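Long-range contacts in periplasmic solute binding protein (Pectobacterium atrosepticum, PDB 4RY1), which probably binds a sugar in the periplasm and delivers it to an ABC-type transporter: residues M115-M120 and L282-S287; D186-K191 and A363-M368. One frame throughout, in Å; residues are numbered along the deposited sequence. Where two conformers were deposited one is given.

Followed from the N terminus, the chain passes through 115-120, then 186-191, then 282-287 and finally 363-368. Interaction 1 closes a loop of 161 intervening residues when strand 284-292 returns to pair with strand 107-123. Interaction 2 closes one of 171 when the loop between helices 346-356 and 371-385 comes back to the short strand 188-189. Because the segments alternate, the two closures cross. The first lies within the large mixed sheet, near the centre of the chain; the centre of the second is about 15 Å from that of the first. They meet where Thr-283 CG2 packs 4.1 Å from Val-364 CG2.

Interaction 1 (M115-M120 and L282-S287)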
loop_
_atom_site.group_PDB
_atom_site.type_symbol
_atom_site.label_atom_id
_atom_site.label_comp_id
_atom_site.label_asym_id
_atom_site.label_seq_id
_atom_site.Cartn_x
_atom_site.Cartn_y
_atom_site.Cartn_z
ATOM N N MET A 115 -2.898 -6.211 7.650
ATOM C CA MET A 115 -3.031 -6.512 6.242
ATOM C C MET A 115 -3.801 -5.366 5.625
ATOM O O MET A 115 -4.596 -4.699 6.302
ATOM C CB MET A 115 -3.714 -7.881 6.032
ATOM C CG MET A 115 -2.869 -9.070 6.527
ATOM S SD MET A 115 -1.170 -9.302 5.820
ATOM C CE MET A 115 -1.685 -9.739 4.158
ATOM N N THR A 116 -3.594 -5.157 4.337
ATOM C CA THR A 116 -4.285 -4.104 3.597
ATOM C C THR A 116 -4.502 -4.541 2.153
ATOM O O THR A 116 -3.801 -5.426 1.642
ATOM C CB THR A 116 -3.506 -2.770 3.674
ATOM O OG1 THR A 116 -4.313 -1.702 3.182
ATOM C CG2 THR A 116 -2.217 -2.794 2.883
ATOM N N SER A 117 -5.535 -3.974 1.539
ATOM C CA SER A 117 -5.927 -4.278 0.170
ATOM C C SER A 117 -6.128 -2.995 -0.585
ATOM O O SER A 117 -6.507 -1.972 0.008
ATOM C CB SER A 117 -7.224 -5.083 0.137
ATOM O OG SER A 117 -7.104 -6.282 0.879
ATOM N N ARG A 118 -5.883 -3.057 -1.893
ATOM C CA ARG A 118 -6.257 -1.962 -2.790
ATOM C C ARG A 118 -7.783 -1.972 -2.999
ATOM O O ARG A 118 -8.364 -3.009 -3.317
ATOM C CB ARG A 118 -5.606 -2.112 -4.167
ATOM C CG ARG A 118 -4.113 -1.877 -4.263
ATOM C CD ARG A 118 -3.776 -0.403 -4.226
ATOM N NE ARG A 118 -2.351 -0.154 -4.446
ATOM C CZ ARG A 118 -1.791 1.041 -4.518
ATOM N NH1 ARG A 118 -2.505 2.147 -4.420
ATOM N NH2 ARG A 118 -0.475 1.132 -4.657
ATOM N N SER A 119 -8.428 -0.824 -2.849
ATOM C CA SER A 119 -9.851 -0.708 -3.143
ATOM C C SER A 119 -10.173 0.726 -3.551
ATOM O O SER A 119 -9.380 1.637 -3.368
ATOM C CB SER A 119 -10.691 -1.218 -1.981
ATOM O OG SER A 119 -10.416 -0.506 -0.787
ATOM N N MET A 120 -11.314 0.895 -4.204
ATOM C CA MET A 120 -11.767 2.220 -4.587
ATOM C C MET A 120 -12.403 2.989 -3.436
ATOM O O MET A 120 -13.265 2.473 -2.714
ATOM C CB MET A 120 -12.762 2.112 -5.730
ATOM C CG MET A 120 -12.094 1.745 -7.034
ATOM S SD MET A 120 -10.947 2.986 -7.686
ATOM C CE MET A 120 -10.722 2.261 -9.310
ATOM N N LEU A 282 -8.076 -9.428 -6.552
ATOM C CA LEU A 282 -7.972 -8.785 -5.236
ATOM C C LEU A 282 -6.519 -8.711 -4.834
ATOM O O LEU A 282 -5.799 -9.698 -4.863
ATOM C CB LEU A 282 -8.744 -9.563 -4.165
ATOM C CG LEU A 282 -8.751 -8.988 -2.746
ATOM C CD1 LEU A 282 -9.433 -7.636 -2.745
ATOM C CD2 LEU A 282 -9.390 -9.935 -1.740
ATOM N N THR A 283 -6.103 -7.519 -4.467
ATOM C CA THR A 283 -4.671 -7.216 -4.295
ATOM C C THR A 283 -4.430 -6.800 -2.853
ATOM O O THR A 283 -4.919 -5.770 -2.401
ATOM C CB THR A 283 -4.254 -6.116 -5.275
ATOM O OG1 THR A 283 -4.553 -6.576 -6.603
ATOM C CG2 THR A 283 -2.771 -5.782 -5.174
ATOM N N SER A 284 -3.698 -7.642 -2.144
ATOM C CA SER A 284 -3.450 -7.479 -0.718
ATOM C C SER A 284 -2.003 -7.737 -0.351
ATOM O O SER A 284 -1.307 -8.515 -1.006
ATOM C CB SER A 284 -4.327 -8.417 0.117
ATOM O OG SER A 284 -5.706 -8.344 -0.217
ATOM N N LYS A 285 -1.585 -7.099 0.739
ATOM C CA LYS A 285 -0.237 -7.302 1.295
ATOM C C LYS A 285 -0.205 -6.752 2.702
ATOM O O LYS A 285 -1.129 -6.056 3.123
ATOM C CB LYS A 285 0.817 -6.571 0.476
ATOM C CG LYS A 285 0.760 -5.055 0.573
ATOM C CD LYS A 285 1.972 -4.387 -0.048
ATOM C CE LYS A 285 2.033 -2.911 0.288
ATOM N NZ LYS A 285 3.321 -2.280 -0.160
ATOM N N PRO A 286 0.856 -7.058 3.459
ATOM C CA PRO A 286 0.996 -6.346 4.737
ATOM C C PRO A 286 1.130 -4.865 4.532
ATOM O O PRO A 286 1.887 -4.437 3.660
ATOM C CB PRO A 286 2.291 -6.914 5.323
ATOM C CG PRO A 286 2.473 -8.238 4.653
ATOM C CD PRO A 286 1.956 -8.001 3.257
ATOM N N SER A 287 0.460 -4.065 5.349
ATOM C CA SER A 287 0.611 -2.614 5.225
ATOM C C SER A 287 2.014 -2.161 5.625
ATOM O O SER A 287 2.503 -1.152 5.134
ATOM C CB SER A 287 -0.395 -1.869 6.092
ATOM O OG SER A 287 -0.080 -1.973 7.469
HETATM O O HOH W 1 -7.759 -5.219 -4.888
#
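The hydroxyls of Ser-117 and Ser-284 meet at 2.7 Å between their OG atoms, a hydrogen bond in which either could be the donor. These residues form a non-hydrogen-bonded pair of an antiparallel ladder, their side chains on one face of the sheet. Both OG atoms stand anti to the carbonyl carbon (chi1 -57° in Ser-117, -51° in Ser-284), and these matched rotations bring the hydroxyls together across the gap.

One step along, Thr-116 and Lys-285 form the hydrogen-bonded pair, with two reciprocal backbone bonds; Lys-285 N reaches Thr-116 O at 2.9 Å. That carbonyl oxygen also receives the CA-H of Ser-284, with CA at 3.1 Å. Arg-118 N adds a further bond, to Thr-283 O at 2.9 Å, and beyond it a water bridges the diverging chains, giving a hydrogen to Arg-118 O and accepting one from Thr-283 N.

The other sheet face belongs to Thr-116 and Lys-285. The Thr-116 methyl CG2 lies 3.7 Å from Ser-287 CA, while its OG1 is held outside the pair by Asp-250 and Ser-251. Lys-285 instead sends NZ to Glu-369 and Asn-67, and to a bound glycerol, probably a crystallisation additive. The Met-115 side chain starts away from its partner, but bends at chi2 and chi3 fold it back, so that CE rests 3.6 Å from Lys-285 C and SD lies beside the Pro-286 ring.

Pro-286, which has no N-H to donate, occupies a non-hydrogen-bonded pair with Met-115, and Ser-287 then bonds Ser-114. The chemistry implies a mostly buried seam tying strand 107-123 to strand 284-292 in the central mixed sheet of the solute-binding fold: three backbone bonds do the joining, and the two serine hydroxyls supply each other with one hydrogen bond.

Interaction 2 (D186-K191 and A363-M368); sequences DMIDEK and AVSPFM
Ala-363 O sits squarely over the face of the Asp-186 carboxylate, 3.1 Å from CG, while Ile-188 N comes in from the opposite face. An Asx turn and an ST turn face each other across this contact. In the Asx turn, Asp-186 OD2 accepts from Ile-188 N, which approaches from well above the carboxylate plane. In the ST turn, Ser-365 OG accepts from Phe-367 N at 3.1 Å. A water joins the two, donating to Asp-186 OD2 and accepting from Ser-365 N at 2.8 Å. Arg-176, on helix 169-183, forms a salt bridge to Asp-186 OD1 and a hydrogen bond to Ala-363 O; its charge probably eases the approach of the two acceptors.

Ser-365 OG works in both directions. Because OG stands anti to the backbone N (chi1 179°), the hydroxyl reaches across to Glu-190. It gives its hydrogen to Glu-190 OE2, 2.7 Å from Ser-365 OG. The approach is on the anti side of the carboxylate, 31° out of its plane. The other carboxylate oxygen, OE1, bridges to Arg-74 of helix 69-74, so the two oxygens of Glu-190 have different partners.

Between these polar ends sits Ile-188, whose CG1 lies 3.7 Å from Ser-365 CB and whose CG2 leans towards the CB of Phe-367. Elsewhere in the contact, the Met-187 and Met-368 chains cross at about a right angle, with SD of the former 4.1 Å from CE of the latter. Helix 391-409 adds Leu-406 against Ile-188 and Phe-367, so the contact brings the short strand 188-189 and the loop leading to helix 371-385 together against helix 391-409. The Glu-190 carboxylate stands nearly perpendicular to the Phe-367 ring (89°), its CD meeting the ring edge in plane, 3.8 Å from CE2.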
loop_
_atom_site.group_PDB
_atom_site.type_symbol
_atom_site.label_atom_id
_atom_site.label_comp_id
_atom_site.label_asym_id
_atom_site.label_seq_id
_atom_site.Cartn_x
_atom_site.Cartn_y
_atom_site.Cartn_z
ATOM N N ASP A 186 0.038 -13.157 -13.116
ATOM C CA ASP A 186 0.648 -11.971 -12.508
ATOM C C ASP A 186 1.580 -11.306 -13.518
ATOM O O ASP A 186 1.928 -11.869 -14.547
ATOM C CB ASP A 186 1.432 -12.335 -11.232
ATOM C CG ASP A 186 1.950 -11.098 -10.484
ATOM O OD1 ASP A 186 1.181 -10.123 -10.365
ATOM O OD2 ASP A 186 3.143 -11.074 -10.109
ATOM N N MET A 187 1.934 -10.064 -13.209
ATOM C CA MET A 187 2.897 -9.261 -13.955
ATOM C C MET A 187 4.350 -9.767 -13.891
ATOM O O MET A 187 5.119 -9.542 -14.822
ATOM C CB MET A 187 2.794 -7.818 -13.399
ATOM C CG MET A 187 3.620 -6.729 -14.055
ATOM S SD MET A 187 3.390 -5.139 -13.181
ATOM C CE MET A 187 1.701 -4.848 -13.680
ATOM N N ILE A 188 4.720 -10.434 -12.786
ATOM C CA ILE A 188 6.128 -10.841 -12.532
ATOM C C ILE A 188 6.270 -12.372 -12.574
ATOM O O ILE A 188 5.453 -13.086 -11.996
ATOM C CB ILE A 188 6.640 -10.365 -11.145
ATOM C CG1 ILE A 188 6.342 -8.876 -10.913
ATOM C CG2 ILE A 188 8.118 -10.706 -10.947
ATOM C CD1 ILE A 188 7.097 -7.955 -11.843
ATOM N N ASP A 189 7.313 -12.836 -13.255
ATOM C CA ASP A 189 7.776 -14.235 -13.190
ATOM C C ASP A 189 9.079 -14.254 -12.407
ATOM O O ASP A 189 10.137 -13.999 -12.971
ATOM C CB ASP A 189 7.993 -14.843 -14.597
ATOM C CG ASP A 189 8.250 -16.340 -14.550
ATOM O OD1 ASP A 189 8.819 -16.819 -13.546
ATOM O OD2 ASP A 189 7.904 -17.043 -15.516
ATOM N N GLU A 190 9.006 -14.540 -11.106
ATOM C CA GLU A 190 10.210 -14.492 -10.272
ATOM C C GLU A 190 11.259 -15.547 -10.650
ATOM O O GLU A 190 12.460 -15.273 -10.623
ATOM C CB GLU A 190 9.867 -14.578 -8.795
ATOM C CG GLU A 190 9.057 -13.371 -8.340
ATOM C CD GLU A 190 8.785 -13.350 -6.850
ATOM O OE1 GLU A 190 9.525 -14.024 -6.097
ATOM O OE2 GLU A 190 7.833 -12.642 -6.437
ATOM N N LYS A 191 10.797 -16.729 -11.032
ATOM C CA LYS A 191 11.694 -17.809 -11.496
ATOM C C LYS A 191 12.544 -17.385 -12.708
ATOM O O LYS A 191 13.760 -17.634 -12.777
ATOM C CB LYS A 191 10.877 -19.053 -11.870
ATOM C CG LYS A 191 10.173 -19.720 -10.699
ATOM C CD LYS A 191 8.885 -20.409 -11.144
ATOM C CE LYS A 191 8.400 -21.466 -10.158
ATOM N NZ LYS A 191 8.768 -22.857 -10.547
ATOM N N ALA A 363 -0.666 -14.593 -7.260
ATOM C CA ALA A 363 0.241 -13.983 -6.290
ATOM C C ALA A 363 0.600 -12.549 -6.653
ATOM O O ALA A 363 0.734 -12.217 -7.819
ATOM C CB ALA A 363 1.521 -14.812 -6.187
ATOM N N VAL A 364 0.779 -11.738 -5.611
ATOM C CA VAL A 364 1.308 -10.389 -5.706
ATOM C C VAL A 364 2.806 -10.502 -5.403
ATOM O O VAL A 364 3.191 -11.043 -4.359
ATOM C CB VAL A 364 0.602 -9.448 -4.702
ATOM C CG1 VAL A 364 1.200 -8.048 -4.738
ATOM C CG2 VAL A 364 -0.903 -9.423 -4.982
ATOM N N SER A 365 3.632 -10.022 -6.327
ATOM C CA SER A 365 5.076 -10.054 -6.187
ATOM C C SER A 365 5.553 -8.767 -5.559
ATOM O O SER A 365 5.134 -7.682 -5.977
ATOM C CB SER A 365 5.742 -10.174 -7.551
ATOM O OG SER A 365 7.135 -10.186 -7.391
ATOM N N PRO A 366 6.463 -8.860 -4.580
ATOM C CA PRO A 366 7.010 -7.601 -4.071
ATOM C C PRO A 366 7.758 -6.807 -5.149
ATOM O O PRO A 366 7.966 -5.579 -5.003
ATOM C CB PRO A 366 7.950 -8.072 -2.966
ATOM C CG PRO A 366 8.350 -9.458 -3.350
ATOM C CD PRO A 366 7.101 -10.035 -3.951
ATOM N N PHE A 367 8.193 -7.500 -6.204
ATOM C CA PHE A 367 8.970 -6.838 -7.250
ATOM C C PHE A 367 8.150 -5.900 -8.120
ATOM O O PHE A 367 8.718 -5.027 -8.769
ATOM C CB PHE A 367 9.711 -7.874 -8.083
ATOM C CG PHE A 367 10.705 -8.650 -7.276
ATOM C CD1 PHE A 367 11.873 -8.050 -6.824
ATOM C CD2 PHE A 367 10.460 -9.960 -6.930
ATOM C CE1 PHE A 367 12.766 -8.746 -6.030
ATOM C CE2 PHE A 367 11.357 -10.670 -6.166
ATOM C CZ PHE A 367 12.515 -10.064 -5.712
ATOM N N MET A 368 6.826 -6.064 -8.116
ATOM C CA MET A 368 5.944 -5.104 -8.803
ATOM C C MET A 368 6.083 -3.696 -8.219
ATOM O O MET A 368 5.855 -2.697 -8.927
ATOM C CB MET A 368 4.485 -5.593 -8.846
ATOM C CG MET A 368 3.586 -5.249 -7.659
ATOM S SD MET A 368 1.818 -5.570 -7.933
ATOM C CE MET A 368 1.702 -4.718 -9.490
HETATM O O HOH W 2 2.923 -8.604 -8.589
#